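Local coordinates for protein dnab-like replicative helicase (Bacillus phage SPP1, PDB 3BH0) that probably couples ATP hydrolysis to 5'-3' unwinding of duplex DNA at the phage replication fork, the piece described being its ATPase domain, at residues R68-I73 / V224-Q229; N91-D96 / S150-N155; V98-S103 / K181-M186; Y166-T171 / R218-V223. All coordinates share one frame; numbering follows the deposited sequence.

Contact 1: residues R68-I73 / V224-Q229; sequences RNFVLI and VIALSQ
Ile73 and Ile225 meet closely on one face of the sheet. The CD1 methyl of Ile73 lies 3.6 Å from CG2 of Ile225, and the two side chains cross at a slant. Ile73 also runs alongside Leu227, both pointing the same way. Two residues earlier, Val71 and Ile225 lie side by side, with Val71 CG1 3.9 Å from Ile225 CG1. Helix 81-93 packs over this face: Phe84 touches Ile73 and Met92 touches Ile225.

Phe70, Leu72, Val224 and Ala226 make up the other face. Phe70 has CG anti to its backbone N (chi1 176°), which swings the ring toward 224-229. Its edge meets the Ala226 methyl, CE1 to CB 3.9 Å, and CD1 approaches Val224 CG1. Leu72 CD1 reaches Ala226 CB and Ser228 CB. Leu213 and Lys214 of helix 202-220 touch the Phe70 side chain.

The backbones are joined by five hydrogen bonds. Val71 N gives to Val224 O at 2.7 Å, and Ala226 N to Val71 O at 2.8 Å. At the far end Ser228 N reaches Ile73 O at 2.9 Å. The Ser228 hydroxyl binds Gln229 O and also Gln191.

This is a parallel pair of neighbouring strands in the central sheet of a RecA-like P-loop ATPase. Strand 70-74 leads into a sequence that fits a Walker A loop.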
# COMPACT_ATOMS: atom_id res chain seq x y z
N ARG A 68 9.30 10.91 -2.74
CA ARG A 68 9.52 11.20 -1.32
C ARG A 68 8.39 10.75 -0.36
O ARG A 68 8.54 10.80 0.87
CB ARG A 68 9.84 12.70 -1.15
CG ARG A 68 8.64 13.65 -1.05
CD ARG A 68 8.47 14.20 0.37
NE ARG A 68 7.21 14.94 0.50
CZ ARG A 68 6.78 15.56 1.60
NH1 ARG A 68 7.48 15.55 2.72
NH2 ARG A 68 5.62 16.19 1.57
N ASN A 69 7.27 10.31 -0.93
CA ASN A 69 6.03 10.10 -0.17
C ASN A 69 6.09 8.99 0.87
O ASN A 69 6.68 7.93 0.66
CB ASN A 69 4.83 9.85 -1.09
CG ASN A 69 4.50 11.04 -1.98
OD1 ASN A 69 3.76 10.88 -2.95
ND2 ASN A 69 5.04 12.22 -1.67
N PHE A 70 5.48 9.27 2.01
CA PHE A 70 5.23 8.27 3.02
C PHE A 70 3.71 8.14 3.07
O PHE A 70 3.01 9.04 3.54
CB PHE A 70 5.83 8.73 4.35
CG PHE A 70 5.55 7.80 5.49
CD1 PHE A 70 5.49 6.43 5.30
CD2 PHE A 70 5.38 8.31 6.76
CE1 PHE A 70 5.23 5.58 6.35
CE2 PHE A 70 5.12 7.47 7.84
CZ PHE A 70 5.05 6.10 7.63
N VAL A 71 3.21 7.03 2.54
CA VAL A 71 1.78 6.80 2.50
C VAL A 71 1.33 5.68 3.42
O VAL A 71 1.98 4.64 3.56
CB VAL A 71 1.18 6.74 1.04
CG1 VAL A 71 2.25 6.70 0.01
CG2 VAL A 71 0.20 5.60 0.85
N LEU A 72 0.22 5.96 4.08
CA LEU A 72 -0.38 5.09 5.07
C LEU A 72 -1.72 4.56 4.57
O LEU A 72 -2.56 5.30 4.08
CB LEU A 72 -0.55 5.89 6.37
CG LEU A 72 -0.62 5.08 7.64
CD1 LEU A 72 0.79 4.58 8.02
CD2 LEU A 72 -1.22 5.93 8.74
N ILE A 73 -1.89 3.24 4.65
CA ILE A 73 -3.15 2.58 4.35
C ILE A 73 -3.59 1.97 5.66
O ILE A 73 -3.06 0.96 6.10
CB ILE A 73 -3.01 1.48 3.25
CG1 ILE A 73 -2.51 2.08 1.94
CG2 ILE A 73 -4.34 0.80 3.02
CD1 ILE A 73 -2.09 1.07 0.91
N VAL A 224 7.40 5.00 0.45
CA VAL A 224 7.10 4.06 1.53
C VAL A 224 5.59 4.01 1.70
O VAL A 224 4.94 5.05 1.80
CB VAL A 224 7.79 4.45 2.84
CG1 VAL A 224 7.44 3.48 3.95
CG2 VAL A 224 9.31 4.48 2.62
N ILE A 225 5.05 2.79 1.66
CA ILE A 225 3.64 2.52 1.89
C ILE A 225 3.50 1.58 3.10
O ILE A 225 3.80 0.39 3.02
CB ILE A 225 2.93 1.93 0.65
CG1 ILE A 225 3.02 2.88 -0.55
CG2 ILE A 225 1.47 1.70 0.95
CD1 ILE A 225 2.54 2.29 -1.86
N ALA A 226 3.06 2.15 4.22
CA ALA A 226 2.83 1.38 5.42
C ALA A 226 1.34 1.15 5.67
O ALA A 226 0.53 2.09 5.71
CB ALA A 226 3.51 2.04 6.63
N LEU A 227 0.99 -0.13 5.81
CA LEU A 227 -0.30 -0.56 6.31
C LEU A 227 -0.33 -0.35 7.82
O LEU A 227 0.68 -0.53 8.50
CB LEU A 227 -0.55 -2.04 5.96
CG LEU A 227 -1.21 -2.35 4.61
CD1 LEU A 227 -0.40 -1.79 3.47
CD2 LEU A 227 -1.42 -3.85 4.41
N SER A 228 -1.50 0.02 8.33
CA SER A 228 -1.66 0.36 9.73
C SER A 228 -3.03 -0.07 10.22
O SER A 228 -4.04 0.06 9.53
CB SER A 228 -1.48 1.86 9.94
OG SER A 228 -1.89 2.23 11.25
N GLN A 229 -3.05 -0.58 11.44
CA GLN A 229 -4.28 -0.98 12.08
C GLN A 229 -4.95 0.28 12.59
O GLN A 229 -4.37 1.36 12.50
CB GLN A 229 -4.00 -1.99 13.20
CG GLN A 229 -3.33 -1.43 14.48
CD GLN A 229 -2.71 -2.55 15.36
OE1 GLN A 229 -3.00 -3.72 15.19
NE2 GLN A 229 -1.86 -2.16 16.30

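Contact 2: residues N91-D96 / S150-N155; sequences NMSDND and SNSNIN
Ser93 and Asn153 make the polar part of this contact. The backbone N of Asn153 donates to Ser93 OG at 3.0 Å, and the bond is nearly straight. The Ser93 hydroxyl lies anti to its backbone N (chi1 173°), which carries it across to the other segment. Ser152 CB also sits 3.3 Å from Ser93 OG. A second bond from Asn153 is weak: ND2 reaches Ser93 O at 3.2 Å, with a bent N-H angle of 122°. Asn153 ND2 has another weak acceptor in Asp97 O. The Ser152 hydroxyl bonds to Ile149 O.

Ser93 O has a further donor, Asp96 N at 2.9 Å. Asp96 has positive phi and closes helix 81-93 with a Schellman motif. That helix follows the probable Walker A loop. The contact joins its C-terminal end to the start of strand 154-157, an outermost strand of the RecA-like sheet within this chain.

Carbon packing is slight. Ser93 CB meets Ile154 CD1 at 3.9 Å.

Asp96 adds a charge on the solvent side. The Asp96 and Asn153 side chains cross at a slant, with carboxylate and amide planes 79° apart. Asp96 OD2 stays 3.7 Å from Asn153 ND2, too far for a hydrogen bond. The salt bridge of Asp96 is with Lys181.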
# COMPACT_ATOMS: atom_id res chain seq x y z
N ASN A 91 -0.10 -3.57 -9.61
CA ASN A 91 -0.33 -2.44 -10.50
C ASN A 91 0.90 -1.57 -10.72
O ASN A 91 1.14 -1.10 -11.84
CB ASN A 91 -1.44 -1.57 -9.93
CG ASN A 91 -2.81 -2.10 -10.22
OD1 ASN A 91 -2.97 -3.04 -11.00
ND2 ASN A 91 -3.82 -1.50 -9.61
N MET A 92 1.65 -1.34 -9.65
CA MET A 92 2.92 -0.63 -9.73
C MET A 92 3.99 -1.46 -10.41
O MET A 92 4.80 -0.92 -11.16
CB MET A 92 3.41 -0.27 -8.33
CG MET A 92 2.51 0.68 -7.61
SD MET A 92 3.03 0.81 -5.91
CE MET A 92 1.68 1.79 -5.32
N SER A 93 4.00 -2.76 -10.15
CA SER A 93 4.88 -3.68 -10.84
C SER A 93 4.65 -3.60 -12.34
O SER A 93 5.59 -3.70 -13.12
CB SER A 93 4.67 -5.10 -10.35
OG SER A 93 5.42 -6.01 -11.14
N ASP A 94 3.39 -3.41 -12.74
CA ASP A 94 3.00 -3.32 -14.14
C ASP A 94 3.48 -2.04 -14.86
O ASP A 94 3.57 -2.01 -16.08
CB ASP A 94 1.48 -3.46 -14.28
CG ASP A 94 0.99 -4.89 -14.05
OD1 ASP A 94 1.82 -5.81 -13.83
OD2 ASP A 94 -0.24 -5.07 -14.08
N ASN A 95 3.77 -0.99 -14.10
CA ASN A 95 4.41 0.19 -14.66
C ASN A 95 5.91 -0.05 -14.79
O ASN A 95 6.66 0.83 -15.21
CB ASN A 95 4.17 1.39 -13.74
CG ASN A 95 3.61 2.58 -14.47
OD1 ASN A 95 4.18 3.68 -14.42
ND2 ASN A 95 2.47 2.39 -15.15
N ASP A 96 6.35 -1.25 -14.43
CA ASP A 96 7.76 -1.64 -14.36
C ASP A 96 8.53 -0.91 -13.25
O ASP A 96 9.76 -0.77 -13.30
CB ASP A 96 8.47 -1.52 -15.72
CG ASP A 96 9.59 -2.54 -15.89
OD1 ASP A 96 10.78 -2.16 -15.72
OD2 ASP A 96 9.28 -3.73 -16.18
N SER A 150 6.03 -14.25 -12.04
CA SER A 150 7.44 -14.57 -12.34
C SER A 150 8.16 -13.45 -13.08
O SER A 150 9.35 -13.22 -12.87
CB SER A 150 7.53 -15.84 -13.18
OG SER A 150 8.87 -16.31 -13.24
N ASN A 151 7.42 -12.76 -13.95
CA ASN A 151 7.94 -11.64 -14.72
C ASN A 151 7.47 -10.30 -14.15
O ASN A 151 7.16 -9.36 -14.89
CB ASN A 151 7.57 -11.79 -16.20
CG ASN A 151 8.26 -12.99 -16.86
OD1 ASN A 151 8.31 -14.09 -16.29
ND2 ASN A 151 8.79 -12.78 -18.06
N SER A 152 7.40 -10.24 -12.82
CA SER A 152 7.03 -9.02 -12.11
C SER A 152 8.20 -8.54 -11.25
O SER A 152 9.16 -9.28 -11.01
CB SER A 152 5.79 -9.26 -11.24
OG SER A 152 6.14 -9.92 -10.04
N ASN A 153 8.08 -7.30 -10.79
CA ASN A 153 9.11 -6.67 -9.96
C ASN A 153 8.65 -6.59 -8.50
O ASN A 153 8.73 -5.55 -7.84
CB ASN A 153 9.45 -5.29 -10.52
CG ASN A 153 9.54 -5.29 -12.03
OD1 ASN A 153 10.43 -5.90 -12.60
ND2 ASN A 153 8.58 -4.63 -12.68
N ILE A 154 8.15 -7.72 -8.01
CA ILE A 154 7.66 -7.83 -6.67
C ILE A 154 8.70 -8.62 -5.93
O ILE A 154 8.99 -9.76 -6.27
CB ILE A 154 6.31 -8.60 -6.61
CG1 ILE A 154 5.26 -7.95 -7.52
CG2 ILE A 154 5.79 -8.72 -5.16
CD1 ILE A 154 4.41 -6.90 -6.85
N ASN A 155 9.31 -8.00 -4.93
CA ASN A 155 10.16 -8.72 -4.01
C ASN A 155 9.39 -8.84 -2.73
O ASN A 155 8.55 -7.98 -2.43
CB ASN A 155 11.46 -7.97 -3.72
CG ASN A 155 12.35 -7.86 -4.93
OD1 ASN A 155 12.38 -6.82 -5.62
ND2 ASN A 155 13.07 -8.94 -5.23

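Contact 3: residues V98-S103 / K181-M186; sequences VVNLHS and KRVIVM
Val98 and Lys181 cross at about a right angle at the start of strand 98-103, just before strand 183-188. Val98 CG2, set beside the backbone N, touches Lys181 CB at 3.7 Å. The lysine chain is bent at chi2 and chi4 on its way to Asp96.

Val99, Leu101, Ile184 and Met186 share one face. Met186 slants across both Val99 and Leu101. Its CG lies 4.0 Å from Val99 CG1, and its CB 4.1 Å from Leu101 CD1. Beyond CG the chain turns at chi3 (86°) and leads away from 98-103. Ala85 and Ala89 of helix 81-93 pack against Met186.

Val185 is on the opposite face. The His102 side chain slants past it, with His102 ND1 3.7 Å from Val185 CG1. Met186 O lies at the edge of the imidazole and in its plane. That oxygen accepts a hydrogen bond from the backbone N of His102, 2.7 Å away and almost straight (174°). The His102 ring also stacks with Phe157.

Four more backbone bonds hold the pair, among them Ile184 N to Val98 O at 2.7 Å and Met186 N to Asn100 O at 2.8 Å. Two buried parallel strands lie side by side here in the helix-flanked central sheet of the RecA-like fold.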
# COMPACT_ATOMS: atom_id res chain seq x y z
N VAL A 98 9.57 -1.06 -9.16
CA VAL A 98 10.02 -2.15 -8.30
C VAL A 98 9.33 -2.09 -6.93
O VAL A 98 9.41 -1.07 -6.24
CB VAL A 98 11.57 -2.11 -8.12
CG1 VAL A 98 12.05 -3.24 -7.20
CG2 VAL A 98 12.27 -2.20 -9.47
N VAL A 99 8.67 -3.18 -6.56
CA VAL A 99 7.96 -3.26 -5.28
C VAL A 99 8.65 -4.21 -4.30
O VAL A 99 8.84 -5.38 -4.59
CB VAL A 99 6.48 -3.67 -5.47
CG1 VAL A 99 5.73 -3.60 -4.13
CG2 VAL A 99 5.79 -2.78 -6.51
N ASN A 100 9.05 -3.67 -3.15
CA ASN A 100 9.58 -4.44 -2.05
C ASN A 100 8.49 -4.59 -1.00
O ASN A 100 8.13 -3.63 -0.32
CB ASN A 100 10.78 -3.73 -1.42
CG ASN A 100 12.11 -4.03 -2.12
OD1 ASN A 100 12.15 -4.70 -3.15
ND2 ASN A 100 13.20 -3.53 -1.54
N LEU A 101 7.97 -5.80 -0.86
CA LEU A 101 6.93 -6.06 0.12
C LEU A 101 7.53 -6.68 1.36
O LEU A 101 8.09 -7.77 1.31
CB LEU A 101 5.84 -6.95 -0.46
CG LEU A 101 4.90 -7.62 0.55
CD1 LEU A 101 4.07 -6.61 1.40
CD2 LEU A 101 4.00 -8.63 -0.16
N HIS A 102 7.42 -5.95 2.47
CA HIS A 102 7.90 -6.44 3.74
C HIS A 102 6.70 -6.98 4.51
O HIS A 102 5.89 -6.22 5.06
CB HIS A 102 8.66 -5.35 4.48
CG HIS A 102 9.97 -5.00 3.84
ND1 HIS A 102 10.06 -4.20 2.72
CD2 HIS A 102 11.24 -5.38 4.14
CE1 HIS A 102 11.33 -4.10 2.36
NE2 HIS A 102 12.06 -4.80 3.21
N SER A 103 6.58 -8.31 4.49
CA SER A 103 5.40 -8.96 5.04
C SER A 103 5.72 -9.69 6.33
O SER A 103 6.32 -10.76 6.35
CB SER A 103 4.74 -9.85 3.99
OG SER A 103 5.13 -11.18 4.11
N LYS A 181 15.24 2.60 -11.69
CA LYS A 181 13.89 2.24 -11.29
C LYS A 181 13.49 2.87 -9.97
O LYS A 181 14.25 2.84 -8.99
CB LYS A 181 13.76 0.72 -11.19
CG LYS A 181 14.15 -0.04 -12.44
CD LYS A 181 13.01 -0.09 -13.45
CE LYS A 181 13.21 -1.25 -14.40
NZ LYS A 181 13.00 -2.58 -13.73
N ARG A 182 12.30 3.44 -9.94
CA ARG A 182 11.70 3.89 -8.69
C ARG A 182 11.21 2.69 -7.87
O ARG A 182 10.39 1.90 -8.36
CB ARG A 182 10.59 4.92 -8.94
CG ARG A 182 10.16 5.06 -10.40
CD ARG A 182 9.18 6.22 -10.61
NE ARG A 182 7.99 5.74 -11.30
CZ ARG A 182 7.05 6.52 -11.83
NH1 ARG A 182 7.16 7.84 -11.78
NH2 ARG A 182 6.00 5.97 -12.43
N VAL A 183 11.77 2.54 -6.67
CA VAL A 183 11.47 1.48 -5.70
C VAL A 183 10.30 1.89 -4.79
O VAL A 183 10.19 3.06 -4.39
CB VAL A 183 12.72 1.16 -4.81
CG1 VAL A 183 12.43 0.09 -3.76
CG2 VAL A 183 13.90 0.73 -5.67
N ILE A 184 9.44 0.94 -4.46
CA ILE A 184 8.31 1.21 -3.57
C ILE A 184 8.38 0.23 -2.41
O ILE A 184 8.37 -0.98 -2.61
CB ILE A 184 6.96 1.10 -4.31
CG1 ILE A 184 6.94 2.06 -5.50
CG2 ILE A 184 5.77 1.36 -3.35
CD1 ILE A 184 6.69 1.38 -6.81
N VAL A 185 8.46 0.74 -1.19
CA VAL A 185 8.57 -0.12 -0.01
C VAL A 185 7.21 -0.28 0.67
O VAL A 185 6.69 0.67 1.25
CB VAL A 185 9.65 0.42 0.97
CG1 VAL A 185 9.89 -0.53 2.14
CG2 VAL A 185 10.96 0.67 0.21
N MET A 186 6.63 -1.47 0.56
CA MET A 186 5.34 -1.78 1.19
C MET A 186 5.57 -2.53 2.49
O MET A 186 6.29 -3.53 2.51
CB MET A 186 4.44 -2.63 0.29
CG MET A 186 3.94 -1.96 -0.96
SD MET A 186 2.33 -2.64 -1.48
CE MET A 186 1.22 -1.64 -0.49

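Contact 4: residues Y166-T171 / R218-V223; sequences YIWSKT and RELDVV
Leu220 packs against one face of the Trp168 indole. Its CD1 methyl sits over that face, 3.8 Å from the centroid of the five-membered ring and 17° off the normal, a CH-pi contact. The other methyl, CD2, comes 3.4 Å from Trp168 NE1. The CB of Leu220 already faces helix 164-176, and both methyls lie on the indole.

Trp168 starts from a CB that does not face its partner. Rotation about chi1 to -161° places CG opposite the backbone N and swings the indole toward 218-223. The six-membered ring then meets Glu219 at its edge, with Glu219 OE1 3.3 Å from Trp168 CH2. The carboxylate is turned 55° from the ring plane. The Glu219 chain bends at chi2, which brings the acid near the ring while CB stays against CZ2 and CH2.

Thr171 lies one helical turn further on. Its methyl CG2 meets Val222 CG1 tip to tip at 3.7 Å, and its CB touches Leu220 CD1 at 3.8 Å. The hydroxyl turns back into its own helix and donates to Ile167 O at 2.7 Å, from above the carbonyl plane. Ile167 O also takes Thr171 N, so one oxygen holds two donors. Met216 adds to the packing from helix 202-220.

Asp221, with positive phi, ends helix 202-220 in a Schellman motif, and the chain then enters strand 223-228. Thr171 and Val222 both touch Val185 of strand 183-188. Helices 164-176 and 202-220 pack together on that side of the sheet, in the layered alpha/beta arrangement of the RecA-like core.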
# COMPACT_ATOMS: atom_id res chain seq x y z
N TYR A 166 16.58 -2.53 9.52
CA TYR A 166 16.61 -3.72 8.68
C TYR A 166 16.06 -3.42 7.29
O TYR A 166 16.62 -3.85 6.29
CB TYR A 166 15.82 -4.85 9.35
CG TYR A 166 15.69 -6.09 8.51
CD1 TYR A 166 16.56 -7.16 8.66
CD2 TYR A 166 14.67 -6.19 7.54
CE1 TYR A 166 16.43 -8.32 7.85
CE2 TYR A 166 14.54 -7.32 6.75
CZ TYR A 166 15.41 -8.37 6.91
OH TYR A 166 15.27 -9.48 6.11
N ILE A 167 14.97 -2.66 7.22
CA ILE A 167 14.30 -2.38 5.94
C ILE A 167 15.09 -1.37 5.12
O ILE A 167 15.12 -1.46 3.88
CB ILE A 167 12.83 -1.90 6.16
CG1 ILE A 167 12.01 -3.04 6.79
CG2 ILE A 167 12.22 -1.38 4.85
CD1 ILE A 167 10.57 -2.69 7.11
N TRP A 168 15.70 -0.41 5.81
CA TRP A 168 16.65 0.54 5.24
C TRP A 168 17.71 -0.19 4.43
O TRP A 168 17.93 0.11 3.26
CB TRP A 168 17.36 1.32 6.37
CG TRP A 168 17.99 2.59 5.90
CD1 TRP A 168 19.02 2.72 5.01
CD2 TRP A 168 17.63 3.92 6.28
NE1 TRP A 168 19.32 4.04 4.81
CE2 TRP A 168 18.48 4.81 5.58
CE3 TRP A 168 16.67 4.46 7.16
CZ2 TRP A 168 18.40 6.21 5.73
CZ3 TRP A 168 16.60 5.85 7.31
CH2 TRP A 168 17.46 6.71 6.59
N SER A 169 18.36 -1.14 5.09
CA SER A 169 19.37 -1.98 4.46
C SER A 169 18.91 -2.63 3.14
O SER A 169 19.62 -2.57 2.14
CB SER A 169 19.83 -3.03 5.47
OG SER A 169 20.88 -3.80 4.93
N LYS A 170 17.71 -3.21 3.15
CA LYS A 170 17.16 -3.91 1.99
C LYS A 170 16.76 -2.99 0.85
O LYS A 170 16.91 -3.33 -0.32
CB LYS A 170 15.99 -4.79 2.40
CG LYS A 170 16.31 -5.74 3.55
CD LYS A 170 17.23 -6.89 3.12
CE LYS A 170 17.70 -7.66 4.33
NZ LYS A 170 18.30 -8.98 3.97
N THR A 171 16.23 -1.83 1.20
CA THR A 171 15.84 -0.83 0.20
C THR A 171 17.04 -0.36 -0.63
O THR A 171 16.96 -0.26 -1.86
CB THR A 171 15.16 0.37 0.88
OG1 THR A 171 14.16 -0.11 1.79
CG2 THR A 171 14.52 1.27 -0.14
N ARG A 218 12.49 9.74 2.30
CA ARG A 218 13.21 10.94 1.87
C ARG A 218 14.69 10.66 1.53
O ARG A 218 15.14 10.98 0.43
CB ARG A 218 13.10 12.03 2.94
CG ARG A 218 11.72 12.68 3.02
CD ARG A 218 11.65 14.00 2.24
NE ARG A 218 12.31 15.06 3.00
CZ ARG A 218 13.29 15.83 2.55
NH1 ARG A 218 13.73 15.75 1.30
NH2 ARG A 218 13.80 16.73 3.37
N GLU A 219 15.42 10.07 2.47
CA GLU A 219 16.89 9.91 2.39
C GLU A 219 17.29 8.93 1.30
O GLU A 219 18.29 9.14 0.62
CB GLU A 219 17.48 9.51 3.75
CG GLU A 219 18.95 9.86 3.95
CD GLU A 219 19.27 10.39 5.37
OE1 GLU A 219 18.99 9.67 6.36
OE2 GLU A 219 19.81 11.53 5.48
N LEU A 220 16.52 7.85 1.14
CA LEU A 220 16.78 6.89 0.05
C LEU A 220 16.02 7.21 -1.24
O LEU A 220 16.27 6.61 -2.27
CB LEU A 220 16.52 5.44 0.49
CG LEU A 220 17.22 4.97 1.77
CD1 LEU A 220 16.88 3.50 2.05
CD2 LEU A 220 18.75 5.20 1.67
N ASP A 221 15.10 8.17 -1.17
CA ASP A 221 14.35 8.61 -2.36
C ASP A 221 13.39 7.52 -2.87
O ASP A 221 13.33 7.22 -4.07
CB ASP A 221 15.32 9.10 -3.47
CG ASP A 221 14.66 10.04 -4.47
OD1 ASP A 221 13.69 10.76 -4.10
OD2 ASP A 221 15.12 10.07 -5.63
N VAL A 222 12.63 6.94 -1.95
CA VAL A 222 11.64 5.91 -2.29
C VAL A 222 10.22 6.26 -1.83
O VAL A 222 10.04 7.11 -0.96
CB VAL A 222 12.04 4.50 -1.73
CG1 VAL A 222 13.32 3.98 -2.42
CG2 VAL A 222 12.18 4.51 -0.19
N VAL A 223 9.23 5.60 -2.42
CA VAL A 223 7.87 5.61 -1.86
C VAL A 223 7.79 4.57 -0.75
O VAL A 223 8.11 3.41 -0.96
CB VAL A 223 6.79 5.32 -2.93
CG1 VAL A 223 5.38 5.47 -2.31
CG2 VAL A 223 6.96 6.25 -4.13

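In the fold
Contacts 1, 2 and 3 all reach the same sheet. Strand 183-188 links contact 3 to contact 1, whose centres are about 12 Å apart, with Ile225 N 2.7 Å from Val185 O. Contact 2 adds strand 154-157, an outermost strand of the sheet, where Asn155 N lies 2.7 Å from Val99 O. Contact 4 lies about 9 Å from contact 3 between centres; Thr171 CG2 packs 3.6 Å from Val185 CG2. Contacts 1 and 2 have centres about 19 Å apart, yet Met92 CE reaches Ile225 CD1 at 3.6 Å. The probable Walker A loop lies nearest contact 1, where Leu227 touches Lys81; Leu101 of contact 3 is near it without touching.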